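Local atomic coordinates of Non-structural maintenance of chromosomes element 1 homolog (Xenopus laevis, PDB entry 7DG2), a protein that probably acts, together with a MAGE protein, as a RING-type E3 ubiquitin ligase within the SMC5-SMC6 complex, which serves DNA repair and recombination. Residues R103-M106 with E107-L111; L169-Y172 with I173-T176; A181-N185 with V186-V190. All coordinates share one frame; numbering follows the deposited sequence.

Contact 1: R103-M106 with E107-L111; sequences RKTM and ELIIL
Met106 and Ile110 lie side by side one helical turn apart and point the same way, CG of Met106 meeting CD1 of Ile110 at 3.6 Å. CG1 of Ile110 folds back over the backbone as well, 3.2 Å from Met106 O, the oxygen that accepts the Ile110 N-H at 2.8 Å. On a neighbouring strip Thr105 and Ile109 cross at a slant, with CG2 of Thr105 3.8 Å from CD1 of Ile109. With Thr105 CG2 anti to the backbone N, OG1 sits beside that N and hydrogen-bonds Leu101 O in the preceding turn, while the methyl is turned to Ile109. These four residues are buried: Met106 and Ile110 face helix 163-176, Thr105 faces helix 119-128, and Ile109 reaches strand 158-161. The looser side is polar and partly exposed. There Lys104 bends at chi2 and chi3 (-56° and -67°), curling its chain alongside the extended Glu107, and NZ forms a salt bridge with OE2 at 2.7 Å. The ammonium meets the syn side of that oxygen, 22° out of the carboxylate plane. A water donates to Lys104 O at 3.0 Å and, weakly, to the same OE2, tying the carboxylate to the backbone. Apolar i to i+4 pairs on the inner side and an i to i+3 ion pair on the outer one are typical of an amphipathic alpha-helix, here the last two turns of helix 96-111.

Contact 2: L169-Y172 with I173-T176; sequences LEHY and IRNT
Leu169 O takes the N-H of Ile173 at 2.8 Å, and Arg174, Asn175 and Thr176 repeat this i to i+4 bonding, although the helix is kinked where the N atoms of His171 and Tyr172 lack a bond to the preceding turn. On the buried side Leu169 CB touches Ile173 CD1 at 4.0 Å. Thr176 lies over one face of the Tyr172 ring: its OG1 is 3.4 Å above the ring centre, and its CB makes a CH-pi contact 4.2 Å from the centroid, 15° off the normal. The hydroxyl also gives a weak hydrogen bond to Tyr172 O, the acceptor of the Thr176 N-H, so one carbonyl is gripped by both the amide and the side chain of the same residue. With CG of Tyr172 anti to the backbone N (chi1 175°), the ring is brought over Thr176, and Leu72 of the neighbouring Nse4 chain packs on the same tyrosine side chain. On another side Glu170 and Arg174 form a salt bridge, OE1 to NH2 3.1 Å. The carboxylate oxygen sits over a face of the guanidinium, offset toward the rim, and no N-H points at it. Both groups turn their directed bonds elsewhere, Glu170 OE1 accepting from Val190 N and Arg174 NH1 probably donating to Arg188 O. The ion pair is therefore electrostatic rather than directional, and its opposite charges probably stabilise each other while their outward contacts appear to tie the helix to the zinc-binding loop.

Contact 3: A181-N185 with V186-V190; sequences AKICN and VCRKV. With ZN (zinc ion), chain G.
The first CxxC element of the predicted atypical RING-type zinc finger turns back on itself here, and Cys184 and Cys187 both bind one zinc ion through SG, at 2.3 and 2.2 Å; His205 and Cys208 complete the site. The two sulfurs reach the metal by different torsions: Cys184 SG points away from its own backbone N (chi1 177°), whereas Cys187 SG is turned between N and the carbonyl carbon (chi1 69°). Cys184 SG also accepts two amides of the turn, Val186 N at 3.5 Å and Cys187 N at 3.6 Å, the latter almost straight. These N-H groups probably offset part of the thiolate charge. Cys187 SG receives a weaker bond from Lys189 N. The backbone closes the loop around the cysteines, with Arg188 N donating to Cys184 O and Cys184 N to Lys189 O, both at 2.9 Å. Arg188 has a left-handed backbone conformation that carries the chain round the bend. Beyond the metal, Ile183 and Val190 form a non-hydrogen-bonded antiparallel pair, and their side chains cross on one face of the small sheet, CD1 of Ile183 lying 4.1 Å from CG2 of Val190. CG2 of Ile183 packs against Arg188 O at 3.6 Å. Two cysteines presented from a tight turn between antiparallel arms, with backbone N-H groups directed at sulfur, are typical of the zinc knuckle found in RING-type fingers.

How the contacts relate
The contacts follow one another along the chain: contact 1 on helix 96-111, contact 2 on helix 163-176, contact 3 at the start of the zinc finger. Contact 2 is central, its centre about 12 Å from each of the other two, whose centres are about 17 Å apart. The two helices pack through Met106 on Leu169 and Ile110 on Ile173. Contact 3 rests on both: Lys182 NZ approaches the end of helix 96-111 and hydrogen-bonds Ser112 O, while helix 163-176 meets segment 186-190 through polar side chains. The two helices and the start of the zinc finger thus pack against one another, consistent with a fixed placement of the finger.

Contact 1: R103-M106 with E107-L111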
loop_
_atom_site.group_PDB
_atom_site.type_symbol
_atom_site.label_atom_id
_atom_site.label_comp_id
_atom_site.label_asym_id
_atom_site.label_seq_id
_atom_site.Cartn_x
_atom_site.Cartn_y
_atom_site.Cartn_z
ATOM N N ARG A 103 0.994 -13.863 -14.342
ATOM C CA ARG A 103 1.903 -13.893 -15.482
ATOM C C ARG A 103 1.225 -14.475 -16.716
ATOM O O ARG A 103 1.408 -13.954 -17.824
ATOM C CB ARG A 103 3.164 -14.689 -15.155
ATOM C CG ARG A 103 4.062 -13.996 -14.114
ATOM C CD ARG A 103 5.457 -14.636 -14.048
ATOM N NE ARG A 103 5.411 -16.068 -13.770
ATOM C CZ ARG A 103 5.412 -16.603 -12.549
ATOM N NH1 ARG A 103 5.371 -17.926 -12.403
ATOM N NH2 ARG A 103 5.442 -15.825 -11.473
ATOM N N LYS A 104 0.441 -15.547 -16.550
ATOM C CA LYS A 104 -0.239 -16.122 -17.713
ATOM C C LYS A 104 -1.303 -15.175 -18.250
ATOM O O LYS A 104 -1.512 -15.094 -19.468
ATOM C CB LYS A 104 -0.862 -17.483 -17.371
ATOM C CG LYS A 104 0.142 -18.563 -16.948
ATOM C CD LYS A 104 1.229 -18.781 -17.998
ATOM C CE LYS A 104 0.675 -19.388 -19.281
ATOM N NZ LYS A 104 1.770 -19.658 -20.277
ATOM N N THR A 105 -1.991 -14.449 -17.358
ATOM C CA THR A 105 -2.976 -13.462 -17.803
ATOM C C THR A 105 -2.300 -12.316 -18.551
ATOM O O THR A 105 -2.767 -11.881 -19.614
ATOM C CB THR A 105 -3.759 -12.941 -16.588
ATOM O OG1 THR A 105 -4.456 -14.033 -15.961
ATOM C CG2 THR A 105 -4.770 -11.869 -16.997
ATOM N N MET A 106 -1.199 -11.809 -18.004
ATOM C CA MET A 106 -0.409 -10.797 -18.696
ATOM C C MET A 106 0.044 -11.286 -20.066
ATOM O O MET A 106 -0.035 -10.549 -21.055
ATOM C CB MET A 106 0.801 -10.417 -17.833
ATOM C CG MET A 106 1.856 -9.613 -18.576
ATOM S SD MET A 106 3.090 -8.882 -17.456
ATOM C CE MET A 106 3.667 -10.310 -16.577
ATOM N N GLU A 107 0.496 -12.539 -20.150
ATOM C CA GLU A 107 0.928 -13.078 -21.435
ATOM C C GLU A 107 -0.218 -13.097 -22.436
ATOM O O GLU A 107 -0.043 -12.703 -23.593
ATOM C CB GLU A 107 1.505 -14.483 -21.246
ATOM C CG GLU A 107 1.806 -15.206 -22.556
ATOM C CD GLU A 107 2.292 -16.633 -22.350
ATOM O OE1 GLU A 107 2.788 -17.233 -23.327
ATOM O OE2 GLU A 107 2.183 -17.151 -21.216
ATOM N N LEU A 108 -1.403 -13.532 -22.008
ATOM C CA LEU A 108 -2.550 -13.529 -22.918
ATOM C C LEU A 108 -2.922 -12.106 -23.334
ATOM O O LEU A 108 -3.269 -11.861 -24.496
ATOM C CB LEU A 108 -3.735 -14.243 -22.258
ATOM C CG LEU A 108 -4.992 -14.441 -23.095
ATOM C CD1 LEU A 108 -4.589 -14.988 -24.439
ATOM C CD2 LEU A 108 -5.911 -15.420 -22.366
ATOM N N ILE A 109 -2.860 -11.155 -22.397
ATOM C CA ILE A 109 -3.129 -9.756 -22.728
ATOM C C ILE A 109 -2.133 -9.252 -23.767
ATOM O O ILE A 109 -2.505 -8.569 -24.727
ATOM C CB ILE A 109 -3.100 -8.909 -21.444
ATOM C CG1 ILE A 109 -4.404 -9.111 -20.666
ATOM C CG2 ILE A 109 -2.813 -7.451 -21.759
ATOM C CD1 ILE A 109 -4.302 -8.756 -19.167
ATOM N N ILE A 110 -0.863 -9.614 -23.612
ATOM C CA ILE A 110 0.174 -9.176 -24.546
ATOM C C ILE A 110 -0.049 -9.789 -25.924
ATOM O O ILE A 110 0.132 -9.127 -26.955
ATOM C CB ILE A 110 1.561 -9.538 -23.982
ATOM C CG1 ILE A 110 1.874 -8.680 -22.760
ATOM C CG2 ILE A 110 2.643 -9.384 -25.045
ATOM C CD1 ILE A 110 3.072 -9.179 -21.974
ATOM N N LEU A 111 -0.455 -11.057 -25.956
ATOM C CA LEU A 111 -0.664 -11.768 -27.217
ATOM C C LEU A 111 -1.933 -11.334 -27.927
ATOM O O LEU A 111 -2.022 -11.454 -29.157
ATOM C CB LEU A 111 -0.752 -13.276 -26.967
ATOM C CG LEU A 111 0.513 -14.053 -26.667
ATOM C CD1 LEU A 111 0.144 -15.460 -26.227
ATOM C CD2 LEU A 111 1.385 -14.088 -27.905
HETATM O O HOH W 1 -1.002 -17.385 -21.297
#

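Contact 2: L169-Y172 with I173-T176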
loop_
_atom_site.group_PDB
_atom_site.type_symbol
_atom_site.label_atom_id
_atom_site.label_comp_id
_atom_site.label_asym_id
_atom_site.label_seq_id
_atom_site.Cartn_x
_atom_site.Cartn_y
_atom_site.Cartn_z
ATOM N N LEU A 169 6.618 -2.560 -15.672
ATOM C CA LEU A 169 7.055 -3.770 -16.362
ATOM C C LEU A 169 7.453 -3.531 -17.814
ATOM O O LEU A 169 7.677 -4.504 -18.540
ATOM C CB LEU A 169 5.961 -4.844 -16.309
ATOM C CG LEU A 169 5.629 -5.389 -14.915
ATOM C CD1 LEU A 169 4.692 -6.591 -15.027
ATOM C CD2 LEU A 169 6.872 -5.796 -14.207
ATOM N N GLU A 170 7.561 -2.268 -18.241
ATOM C CA GLU A 170 7.870 -1.935 -19.635
ATOM C C GLU A 170 9.056 -2.731 -20.166
ATOM O O GLU A 170 8.970 -3.381 -21.213
ATOM C CB GLU A 170 8.136 -0.425 -19.743
ATOM C CG GLU A 170 8.722 0.061 -21.071
ATOM C CD GLU A 170 7.666 0.261 -22.146
ATOM O OE1 GLU A 170 7.985 0.072 -23.343
ATOM O OE2 GLU A 170 6.517 0.619 -21.798
ATOM N N HIS A 171 10.181 -2.696 -19.454
ATOM C CA HIS A 171 11.374 -3.349 -19.967
ATOM C C HIS A 171 11.354 -4.841 -19.704
ATOM O O HIS A 171 11.868 -5.618 -20.517
ATOM C CB HIS A 171 12.606 -2.677 -19.371
ATOM C CG HIS A 171 12.636 -1.208 -19.640
ATOM N ND1 HIS A 171 12.043 -0.287 -18.803
ATOM C CD2 HIS A 171 13.113 -0.507 -20.697
ATOM C CE1 HIS A 171 12.188 0.923 -19.313
ATOM N NE2 HIS A 171 12.833 0.817 -20.462
ATOM N N TYR A 172 10.746 -5.261 -18.597
ATOM C CA TYR A 172 10.543 -6.683 -18.363
ATOM C C TYR A 172 9.773 -7.322 -19.517
ATOM O O TYR A 172 10.151 -8.384 -20.025
ATOM C CB TYR A 172 9.810 -6.874 -17.039
ATOM C CG TYR A 172 9.438 -8.289 -16.743
ATOM C CD1 TYR A 172 10.322 -9.139 -16.092
ATOM C CD2 TYR A 172 8.201 -8.785 -17.119
ATOM C CE1 TYR A 172 9.974 -10.444 -15.820
ATOM C CE2 TYR A 172 7.847 -10.082 -16.858
ATOM C CZ TYR A 172 8.734 -10.907 -16.206
ATOM O OH TYR A 172 8.362 -12.200 -15.950
ATOM N N ILE A 173 8.687 -6.680 -19.944
ATOM C CA ILE A 173 7.884 -7.205 -21.052
ATOM C C ILE A 173 8.698 -7.239 -22.339
ATOM O O ILE A 173 8.655 -8.221 -23.092
ATOM C CB ILE A 173 6.606 -6.360 -21.217
ATOM C CG1 ILE A 173 5.647 -6.603 -20.049
ATOM C CG2 ILE A 173 5.920 -6.650 -22.581
ATOM C CD1 ILE A 173 4.516 -5.571 -19.950
ATOM N N ARG A 174 9.432 -6.158 -22.625
ATOM C CA ARG A 174 10.219 -6.087 -23.858
ATOM C C ARG A 174 11.195 -7.249 -23.965
ATOM O O ARG A 174 11.430 -7.774 -25.062
ATOM C CB ARG A 174 10.983 -4.762 -23.918
ATOM C CG ARG A 174 10.358 -3.688 -24.767
ATOM C CD ARG A 174 11.411 -2.650 -25.147
ATOM N NE ARG A 174 11.296 -1.422 -24.363
ATOM C CZ ARG A 174 10.943 -0.248 -24.878
ATOM N NH1 ARG A 174 10.682 -0.147 -26.177
ATOM N NH2 ARG A 174 10.859 0.828 -24.106
ATOM N N ASN A 175 11.771 -7.667 -22.838
ATOM C CA ASN A 175 12.796 -8.703 -22.831
ATOM C C ASN A 175 12.223 -10.100 -22.642
ATOM O O ASN A 175 12.649 -11.036 -23.328
ATOM C CB ASN A 175 13.827 -8.396 -21.739
ATOM C CG ASN A 175 14.531 -7.071 -21.969
ATOM O OD1 ASN A 175 14.826 -6.700 -23.110
ATOM N ND2 ASN A 175 14.793 -6.340 -20.889
ATOM N N THR A 176 11.260 -10.260 -21.733
ATOM C CA THR A 176 10.689 -11.576 -21.473
ATOM C C THR A 176 9.791 -12.041 -22.612
ATOM O O THR A 176 9.669 -13.249 -22.851
ATOM C CB THR A 176 9.903 -11.544 -20.162
ATOM O OG1 THR A 176 10.794 -11.220 -19.092
ATOM C CG2 THR A 176 9.229 -12.878 -19.878
#

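Contact 3: A181-N185 with V186-V190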
loop_
_atom_site.group_PDB
_atom_site.type_symbol
_atom_site.label_atom_id
_atom_site.label_comp_id
_atom_site.label_asym_id
_atom_site.label_seq_id
_atom_site.Cartn_x
_atom_site.Cartn_y
_atom_site.Cartn_z
ATOM N N ALA A 181 5.669 -9.333 -27.879
ATOM C CA ALA A 181 5.163 -8.052 -27.405
ATOM C C ALA A 181 5.073 -7.059 -28.556
ATOM O O ALA A 181 5.959 -6.995 -29.411
ATOM C CB ALA A 181 6.062 -7.492 -26.301
ATOM N N LYS A 182 3.994 -6.286 -28.575
ATOM C CA LYS A 182 3.819 -5.249 -29.585
ATOM C C LYS A 182 4.713 -4.061 -29.251
ATOM O O LYS A 182 4.618 -3.501 -28.152
ATOM C CB LYS A 182 2.358 -4.811 -29.653
ATOM C CG LYS A 182 1.379 -5.907 -30.085
ATOM C CD LYS A 182 -0.063 -5.451 -29.909
ATOM C CE LYS A 182 -1.046 -6.594 -30.142
ATOM N NZ LYS A 182 -0.835 -7.765 -29.230
ATOM N N ILE A 183 5.569 -3.672 -30.194
ATOM C CA ILE A 183 6.407 -2.480 -30.068
ATOM C C ILE A 183 5.899 -1.453 -31.071
ATOM O O ILE A 183 5.979 -1.680 -32.284
ATOM C CB ILE A 183 7.889 -2.800 -30.317
ATOM C CG1 ILE A 183 8.365 -3.891 -29.363
ATOM C CG2 ILE A 183 8.743 -1.549 -30.162
ATOM C CD1 ILE A 183 8.325 -3.486 -27.902
ATOM N N CYS A 184 5.375 -0.333 -30.569
ATOM C CA CYS A 184 4.763 0.678 -31.432
ATOM C C CYS A 184 5.743 1.145 -32.500
ATOM O O CYS A 184 6.887 1.495 -32.202
ATOM C CB CYS A 184 4.294 1.874 -30.600
ATOM S SG CYS A 184 3.583 3.229 -31.586
ATOM N N ASN A 185 5.295 1.143 -33.757
ATOM C CA ASN A 185 6.209 1.483 -34.838
ATOM C C ASN A 185 6.608 2.953 -34.810
ATOM O O ASN A 185 7.658 3.305 -35.360
ATOM C CB ASN A 185 5.585 1.120 -36.191
ATOM C CG ASN A 185 6.599 1.124 -37.323
ATOM O OD1 ASN A 185 7.452 0.237 -37.411
ATOM N ND2 ASN A 185 6.502 2.116 -38.202
ATOM N N VAL A 186 5.826 3.800 -34.146
ATOM C CA VAL A 186 6.098 5.237 -34.097
ATOM C C VAL A 186 6.961 5.608 -32.895
ATOM O O VAL A 186 7.995 6.266 -33.040
ATOM C CB VAL A 186 4.769 6.021 -34.104
ATOM C CG1 VAL A 186 4.983 7.457 -33.644
ATOM C CG2 VAL A 186 4.158 6.001 -35.488
ATOM N N CYS A 187 6.567 5.219 -31.680
ATOM C CA CYS A 187 7.303 5.646 -30.494
ATOM C C CYS A 187 8.241 4.583 -29.943
ATOM O O CYS A 187 9.041 4.896 -29.053
ATOM C CB CYS A 187 6.332 6.086 -29.392
ATOM S SG CYS A 187 5.365 4.727 -28.682
ATOM N N ARG A 188 8.156 3.343 -30.437
ATOM C CA ARG A 188 9.043 2.236 -30.077
ATOM C C ARG A 188 8.887 1.795 -28.621
ATOM O O ARG A 188 9.805 1.202 -28.050
ATOM C CB ARG A 188 10.506 2.577 -30.378
ATOM C CG ARG A 188 10.756 3.033 -31.813
ATOM C CD ARG A 188 10.623 1.879 -32.790
ATOM N NE ARG A 188 11.421 0.732 -32.369
ATOM C CZ ARG A 188 12.713 0.571 -32.646
ATOM N NH1 ARG A 188 13.357 -0.507 -32.215
ATOM N NH2 ARG A 188 13.363 1.488 -33.352
ATOM N N LYS A 189 7.740 2.057 -28.008
ATOM C CA LYS A 189 7.437 1.568 -26.671
ATOM C C LYS A 189 6.396 0.457 -26.744
ATOM O O LYS A 189 5.668 0.324 -27.730
ATOM C CB LYS A 189 6.930 2.697 -25.770
ATOM C CG LYS A 189 7.919 3.835 -25.590
ATOM C CD LYS A 189 7.285 5.004 -24.859
ATOM C CE LYS A 189 8.340 6.023 -24.470
ATOM N NZ LYS A 189 9.427 5.371 -23.686
ATOM N N VAL A 190 6.344 -0.348 -25.677
ATOM C CA VAL A 190 5.361 -1.423 -25.596
ATOM C C VAL A 190 3.962 -0.864 -25.796
ATOM O O VAL A 190 3.607 0.194 -25.261
ATOM C CB VAL A 190 5.469 -2.152 -24.245
ATOM C CG1 VAL A 190 4.262 -3.054 -24.011
ATOM C CG2 VAL A 190 6.757 -2.961 -24.183
HETATM ZN ZN ZN G . 3.411 4.646 -29.734
#